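Local structure of Ifi204 (5YZW) at residues E20-D25 and K30-A35; N127-T130 and F135-Y138. The protein probably senses DNA in innate immunity, as an interferon-inducible PYHIN-family protein whose HIN domain recognises DNA. All coordinates share one frame; numbering follows the deposited sequence.

Contact 1: residues E20-D25 and K30-A35; sequences EPFTYD and KRMFHA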
loop_
_atom_site.group_PDB
_atom_site.type_symbol
_atom_site.label_atom_id
_atom_site.label_comp_id
_atom_site.label_asym_id
_atom_site.label_seq_id
_atom_site.Cartn_x
_atom_site.Cartn_y
_atom_site.Cartn_z
ATOM N N GLU A 20 3.877 -3.122 -8.943
ATOM C CA GLU A 20 3.513 -3.135 -10.346
ATOM C C GLU A 20 2.147 -2.470 -10.502
ATOM O O GLU A 20 1.376 -2.382 -9.538
ATOM C CB GLU A 20 3.449 -4.577 -10.865
ATOM C CG GLU A 20 2.371 -5.376 -10.143
ATOM C CD GLU A 20 2.267 -6.833 -10.598
ATOM O OE1 GLU A 20 2.785 -7.179 -11.683
ATOM O OE2 GLU A 20 1.668 -7.631 -9.848
ATOM N N PRO A 21 1.811 -2.008 -11.698
ATOM C CA PRO A 21 0.457 -1.499 -11.913
ATOM C C PRO A 21 -0.534 -2.652 -11.994
ATOM O O PRO A 21 -0.189 -3.792 -12.313
ATOM C CB PRO A 21 0.549 -0.742 -13.243
ATOM C CG PRO A 21 1.800 -1.236 -13.891
ATOM C CD PRO A 21 2.715 -1.722 -12.829
ATOM N N PHE A 22 -1.788 -2.336 -11.694
ATOM C CA PHE A 22 -2.824 -3.359 -11.665
ATOM C C PHE A 22 -4.160 -2.681 -11.912
ATOM O O PHE A 22 -4.308 -1.459 -11.750
ATOM C CB PHE A 22 -2.820 -4.138 -10.336
ATOM C CG PHE A 22 -3.112 -3.283 -9.126
ATOM C CD1 PHE A 22 -2.087 -2.650 -8.438
ATOM C CD2 PHE A 22 -4.417 -3.114 -8.684
ATOM C CE1 PHE A 22 -2.357 -1.857 -7.331
ATOM C CE2 PHE A 22 -4.700 -2.326 -7.597
ATOM C CZ PHE A 22 -3.670 -1.698 -6.903
ATOM N N THR A 23 -5.104 -3.489 -12.379
ATOM C CA THR A 23 -6.460 -3.049 -12.665
ATOM C C THR A 23 -7.299 -3.101 -11.398
ATOM O O THR A 23 -7.500 -4.176 -10.825
ATOM C CB THR A 23 -7.064 -3.932 -13.758
ATOM O OG1 THR A 23 -6.098 -4.136 -14.803
ATOM C CG2 THR A 23 -8.342 -3.338 -14.316
ATOM N N TYR A 24 -7.782 -1.944 -10.961
ATOM C CA TYR A 24 -8.603 -1.879 -9.765
ATOM C C TYR A 24 -10.077 -1.694 -10.079
ATOM O O TYR A 24 -10.915 -1.945 -9.211
ATOM C CB TYR A 24 -8.122 -0.750 -8.845
ATOM C CG TYR A 24 -8.340 0.647 -9.377
ATOM C CD1 TYR A 24 -7.409 1.248 -10.231
ATOM C CD2 TYR A 24 -9.464 1.377 -9.011
ATOM C CE1 TYR A 24 -7.612 2.535 -10.726
ATOM C CE2 TYR A 24 -9.670 2.664 -9.488
ATOM C CZ TYR A 24 -8.740 3.236 -10.343
ATOM O OH TYR A 24 -8.942 4.499 -10.826
ATOM N N ASP A 25 -10.417 -1.270 -11.292
ATOM C CA ASP A 25 -11.807 -1.234 -11.748
ATOM C C ASP A 25 -11.838 -2.035 -13.047
ATOM O O ASP A 25 -11.413 -1.543 -14.100
ATOM C CB ASP A 25 -12.290 0.211 -11.905
ATOM C CG ASP A 25 -13.720 0.317 -12.430
ATOM O OD1 ASP A 25 -14.196 -0.609 -13.117
ATOM O OD2 ASP A 25 -14.377 1.344 -12.144
ATOM N N LYS A 30 -9.465 0.521 -15.372
ATOM C CA LYS A 30 -8.754 1.591 -14.680
ATOM C C LYS A 30 -7.544 1.024 -13.948
ATOM O O LYS A 30 -7.633 -0.021 -13.294
ATOM C CB LYS A 30 -9.673 2.307 -13.690
ATOM C CG LYS A 30 -10.841 3.060 -14.317
ATOM C CD LYS A 30 -11.277 4.215 -13.405
ATOM C CE LYS A 30 -12.738 4.575 -13.648
ATOM N NZ LYS A 30 -13.103 5.858 -12.987
ATOM N N ARG A 31 -6.406 1.721 -14.053
ATOM C CA ARG A 31 -5.142 1.234 -13.516
ATOM C C ARG A 31 -4.582 2.167 -12.448
ATOM O O ARG A 31 -4.805 3.388 -12.473
ATOM C CB ARG A 31 -4.092 1.048 -14.625
ATOM C CG ARG A 31 -4.602 0.287 -15.846
ATOM C CD ARG A 31 -4.290 -1.213 -15.772
ATOM N NE ARG A 31 -2.865 -1.538 -15.856
ATOM C CZ ARG A 31 -2.386 -2.773 -15.707
ATOM N NH1 ARG A 31 -3.228 -3.775 -15.463
ATOM N NH2 ARG A 31 -1.080 -3.014 -15.804
ATOM N N MET A 32 -3.821 1.576 -11.527
ATOM C CA MET A 32 -3.142 2.332 -10.486
ATOM C C MET A 32 -1.920 1.530 -10.052
ATOM O O MET A 32 -1.794 0.347 -10.383
ATOM C CB MET A 32 -4.088 2.609 -9.313
ATOM C CG MET A 32 -4.242 1.419 -8.382
ATOM S SD MET A 32 -5.466 1.693 -7.098
ATOM C CE MET A 32 -4.509 2.694 -5.948
ATOM N N PHE A 33 -0.993 2.189 -9.339
ATOM C CA PHE A 33 -0.042 1.467 -8.499
ATOM C C PHE A 33 0.159 2.226 -7.195
ATOM O O PHE A 33 -0.292 3.369 -7.029
ATOM C CB PHE A 33 1.302 1.180 -9.195
ATOM C CG PHE A 33 2.041 2.414 -9.670
ATOM C CD1 PHE A 33 2.890 3.105 -8.813
ATOM C CD2 PHE A 33 1.911 2.855 -10.969
ATOM C CE1 PHE A 33 3.612 4.254 -9.251
ATOM C CE2 PHE A 33 2.615 4.000 -11.422
ATOM C CZ PHE A 33 3.458 4.692 -10.554
ATOM N N HIS A 34 0.814 1.551 -6.248
ATOM C CA HIS A 34 1.122 2.086 -4.928
ATOM C C HIS A 34 2.620 2.338 -4.839
ATOM O O HIS A 34 3.418 1.591 -5.416
ATOM C CB HIS A 34 0.717 1.113 -3.810
ATOM C CG HIS A 34 -0.754 1.053 -3.540
ATOM N ND1 HIS A 34 -1.380 1.865 -2.618
ATOM C CD2 HIS A 34 -1.715 0.244 -4.041
ATOM C CE1 HIS A 34 -2.670 1.579 -2.589
ATOM N NE2 HIS A 34 -2.901 0.604 -3.450
ATOM N N ALA A 35 2.999 3.394 -4.120
ATOM C CA ALA A 35 4.397 3.707 -3.880
ATOM C C ALA A 35 4.550 4.188 -2.450
ATOM O O ALA A 35 3.630 4.786 -1.876
ATOM C CB ALA A 35 4.928 4.793 -4.840
HETATM O O HOH W 1 -7.025 5.084 -12.739
#
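Arg-31 O accepts a hydrogen bond from a water 2.8 Å away, and the same water is hydrogen-bonded to Tyr-24 OH, which ties the phenol of one strand to the backbone of the other. The water lies in the plane of the Tyr-24 ring, at its edge. What brings the ring across is its first torsion (chi1 68°), which sets CG between the backbone N and the carbonyl carbon and lets CE1 come edge-on to Arg-31 O. Lys-30 packs its aliphatic chain against the phenol end, CD being 3.5 Å from Tyr-24 OH. The Met-32 side chain crosses that of Tyr-24 at about a right angle and sets SD obliquely above the ring, 4.1 Å from its centroid, a Met-aromatic contact. Met-32 CG also touches Phe-22 CZ at 3.5 Å, so the thioether chain lies between two aromatics. Strands 11-25 and 30-38 form an antiparallel beta hairpin of the first OB-type half of the HIN domain, and a beta bulge shifts the register between the Thr-23/Arg-31 and Asp-25/Lys-30 pairs. Phe-22 and Met-32 are a hydrogen-bonded pair, with Phe-22 N to Met-32 O at 3.0 Å. Within the bulge Tyr-24 N bonds to Lys-30 O, and past it Lys-30 N bonds to Asp-25 O. On the face carrying Thr-23, the Arg-31 chain bends at chi2 and chi3 to lay its guanidinium over the Pro-21–Phe-22 backbone. There NH1 donates to Thr-23 OG1 at 3.0 Å, 6° out of the guanidinium plane. Asp-25 OD1 accepts from Lys-27 N and OD2 pairs with Arg-186 in a salt bridge, while Lys-30 NZ stays 4.8 Å from Asp-25 OD2. Rings of His-187 and Tyr-189 meet Tyr-24 and Phe-22 respectively, joining the hairpin to the C-terminal part of the chain.

Contact 2: residues N127-T130 and F135-Y138; sequences NKKT and FIYY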
loop_
_atom_site.group_PDB
_atom_site.type_symbol
_atom_site.label_atom_id
_atom_site.label_comp_id
_atom_site.label_asym_id
_atom_site.label_seq_id
_atom_site.Cartn_x
_atom_site.Cartn_y
_atom_site.Cartn_z
ATOM N N ASN A 127 -1.027 -19.105 7.537
ATOM C CA ASN A 127 -1.017 -20.416 8.168
ATOM C C ASN A 127 -2.254 -21.254 7.881
ATOM O O ASN A 127 -2.243 -22.455 8.175
ATOM C CB ASN A 127 -0.832 -20.278 9.689
ATOM C CG ASN A 127 -1.924 -19.447 10.349
ATOM O OD1 ASN A 127 -3.114 -19.641 10.101
ATOM N ND2 ASN A 127 -1.514 -18.513 11.204
ATOM N N LYS A 128 -3.315 -20.669 7.332
ATOM C CA LYS A 128 -4.507 -21.425 6.979
ATOM C C LYS A 128 -5.206 -20.726 5.824
ATOM O O LYS A 128 -5.160 -19.500 5.706
ATOM C CB LYS A 128 -5.458 -21.577 8.177
ATOM C CG LYS A 128 -6.677 -22.452 7.882
ATOM C CD LYS A 128 -7.745 -22.359 8.965
ATOM C CE LYS A 128 -7.165 -22.574 10.354
ATOM N NZ LYS A 128 -8.033 -23.474 11.181
ATOM N N LYS A 129 -5.828 -21.521 4.957
ATOM C CA LYS A 129 -6.632 -21.013 3.854
ATOM C C LYS A 129 -7.961 -21.749 3.837
ATOM O O LYS A 129 -7.992 -22.979 3.947
ATOM C CB LYS A 129 -5.906 -21.187 2.516
ATOM C CG LYS A 129 -6.740 -20.870 1.281
ATOM C CD LYS A 129 -5.880 -20.965 0.008
ATOM C CE LYS A 129 -6.731 -20.960 -1.260
ATOM N NZ LYS A 129 -5.940 -20.864 -2.521
ATOM N N THR A 130 -9.057 -20.997 3.741
ATOM C CA THR A 130 -10.378 -21.579 3.544
ATOM C C THR A 130 -11.182 -20.655 2.638
ATOM O O THR A 130 -10.950 -19.441 2.610
ATOM C CB THR A 130 -11.150 -21.797 4.860
ATOM O OG1 THR A 130 -11.898 -20.618 5.173
ATOM C CG2 THR A 130 -10.219 -22.121 6.036
ATOM N N PHE A 135 -15.668 -15.762 -1.076
ATOM C CA PHE A 135 -14.670 -15.076 -0.282
ATOM C C PHE A 135 -13.604 -16.053 -0.007
ATOM O O PHE A 135 -13.858 -17.205 -0.096
ATOM C CB PHE A 135 -15.242 -14.674 1.070
ATOM C CG PHE A 135 -16.251 -13.601 0.989
ATOM C CD1 PHE A 135 -17.484 -13.858 0.508
ATOM C CD2 PHE A 135 -15.948 -12.341 1.363
ATOM C CE1 PHE A 135 -18.416 -12.882 0.403
ATOM C CE2 PHE A 135 -16.859 -11.356 1.260
ATOM C CZ PHE A 135 -18.103 -11.622 0.782
ATOM N N ILE A 136 -12.420 -15.594 0.344
ATOM C CA ILE A 136 -11.313 -16.447 0.746
ATOM C C ILE A 136 -10.636 -15.860 1.977
ATOM O O ILE A 136 -10.272 -14.675 2.005
ATOM C CB ILE A 136 -10.327 -16.680 -0.410
ATOM C CG1 ILE A 136 -9.017 -17.255 0.108
ATOM C CG2 ILE A 136 -10.085 -15.403 -1.159
ATOM C CD1 ILE A 136 -8.233 -17.851 -0.980
ATOM N N TYR A 137 -10.492 -16.691 3.003
ATOM C CA TYR A 137 -10.064 -16.287 4.337
ATOM C C TYR A 137 -8.673 -16.853 4.586
ATOM O O TYR A 137 -8.490 -18.073 4.590
ATOM C CB TYR A 137 -11.046 -16.794 5.404
ATOM C CG TYR A 137 -12.477 -16.312 5.235
ATOM C CD1 TYR A 137 -13.346 -16.933 4.342
ATOM C CD2 TYR A 137 -12.954 -15.230 5.964
ATOM C CE1 TYR A 137 -14.652 -16.486 4.180
ATOM C CE2 TYR A 137 -14.257 -14.774 5.809
ATOM C CZ TYR A 137 -15.105 -15.408 4.919
ATOM O OH TYR A 137 -16.406 -14.961 4.770
ATOM N N TYR A 138 -7.703 -15.974 4.783
ATOM C CA TYR A 138 -6.331 -16.367 5.085
ATOM C C TYR A 138 -6.057 -16.111 6.563
ATOM O O TYR A 138 -6.056 -14.959 7.007
ATOM C CB TYR A 138 -5.330 -15.599 4.225
ATOM C CG TYR A 138 -5.359 -15.924 2.750
ATOM C CD1 TYR A 138 -4.715 -17.053 2.265
ATOM C CD2 TYR A 138 -5.969 -15.069 1.834
ATOM C CE1 TYR A 138 -4.713 -17.352 0.916
ATOM C CE2 TYR A 138 -5.965 -15.354 0.479
ATOM C CZ TYR A 138 -5.335 -16.505 0.028
ATOM O OH TYR A 138 -5.316 -16.818 -1.313
#
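Lys-129 runs its methylenes alongside the ring of Tyr-138, both side chains pointing the same way from a non-hydrogen-bonded pair. The lysine is stretched out along its whole length: CG is anti to the backbone N (chi1 172°) and the chain stays extended beyond CG. That straight chain brings CD to 3.9 Å from Tyr-138 CE1, meeting the ring obliquely. Ile-136 comes in from the other strand and crosses the lysine at a slant. Its CG1 branch, also anti to the backbone N (chi1 165°), carries CD1 to within 3.5 Å of Lys-129 CE, a tighter approach than carbon atoms usually make. At the far end of the lysine, NZ forms a salt bridge with Glu-161 and a hydrogen bond with Cys-160 O, which anchors the extended chain at its tip. Strands 119-132 and 135-142 make this antiparallel hairpin, part of the second beta sheet of the HIN domain in an OB-type fold; a classic bulge sets Asn-127 and Lys-128 together opposite Gly-139. Thr-130 and Tyr-137, one pair further on from Lys-129 and Tyr-138, are hydrogen-bonded. The Tyr-137 N to Thr-130 O bond, 2.8 Å long, is almost straight at 177°, and its return partner, Thr-130 N to Tyr-137 O, measures 3.1 Å. On the face of these two residues, Thr-130 OG1 approaches Tyr-137 CB at 3.9 Å, the side chains crossing at a slant. The Tyr-137 ring turns its edge to Thr-130 O, which lies in the ring plane 3.9 Å from CD1. Arg-132 makes a cation-pi contact with this ring, and the Tyr-137 side chain also touches Glu-148 and Val-150 of strand 145-151. Lys-128 O adds a CA-H...O contact to Tyr-138 CA at 3.4 Å.

How the contacts relate
Contact 1 and contact 2 are both antiparallel hairpins interrupted by a bulge, one in each of the two sheets of the HIN domain, and they follow one another along the chain. Their centres lie about 24 Å apart and their nearest atoms about 14 Å, so neither touches the other. Contact 1 sits closer to the middle of the molecule, its centre about 11 Å from the centre of the chain, and its side chains reach the 186-189 region and Arg-154. Contact 2 lies further out, its centre about 21 Å from the centre of the chain, with its lysine held by the 160-161 loop. The model contains no DNA, so neither hairpin can be assigned a role in binding it from these contacts.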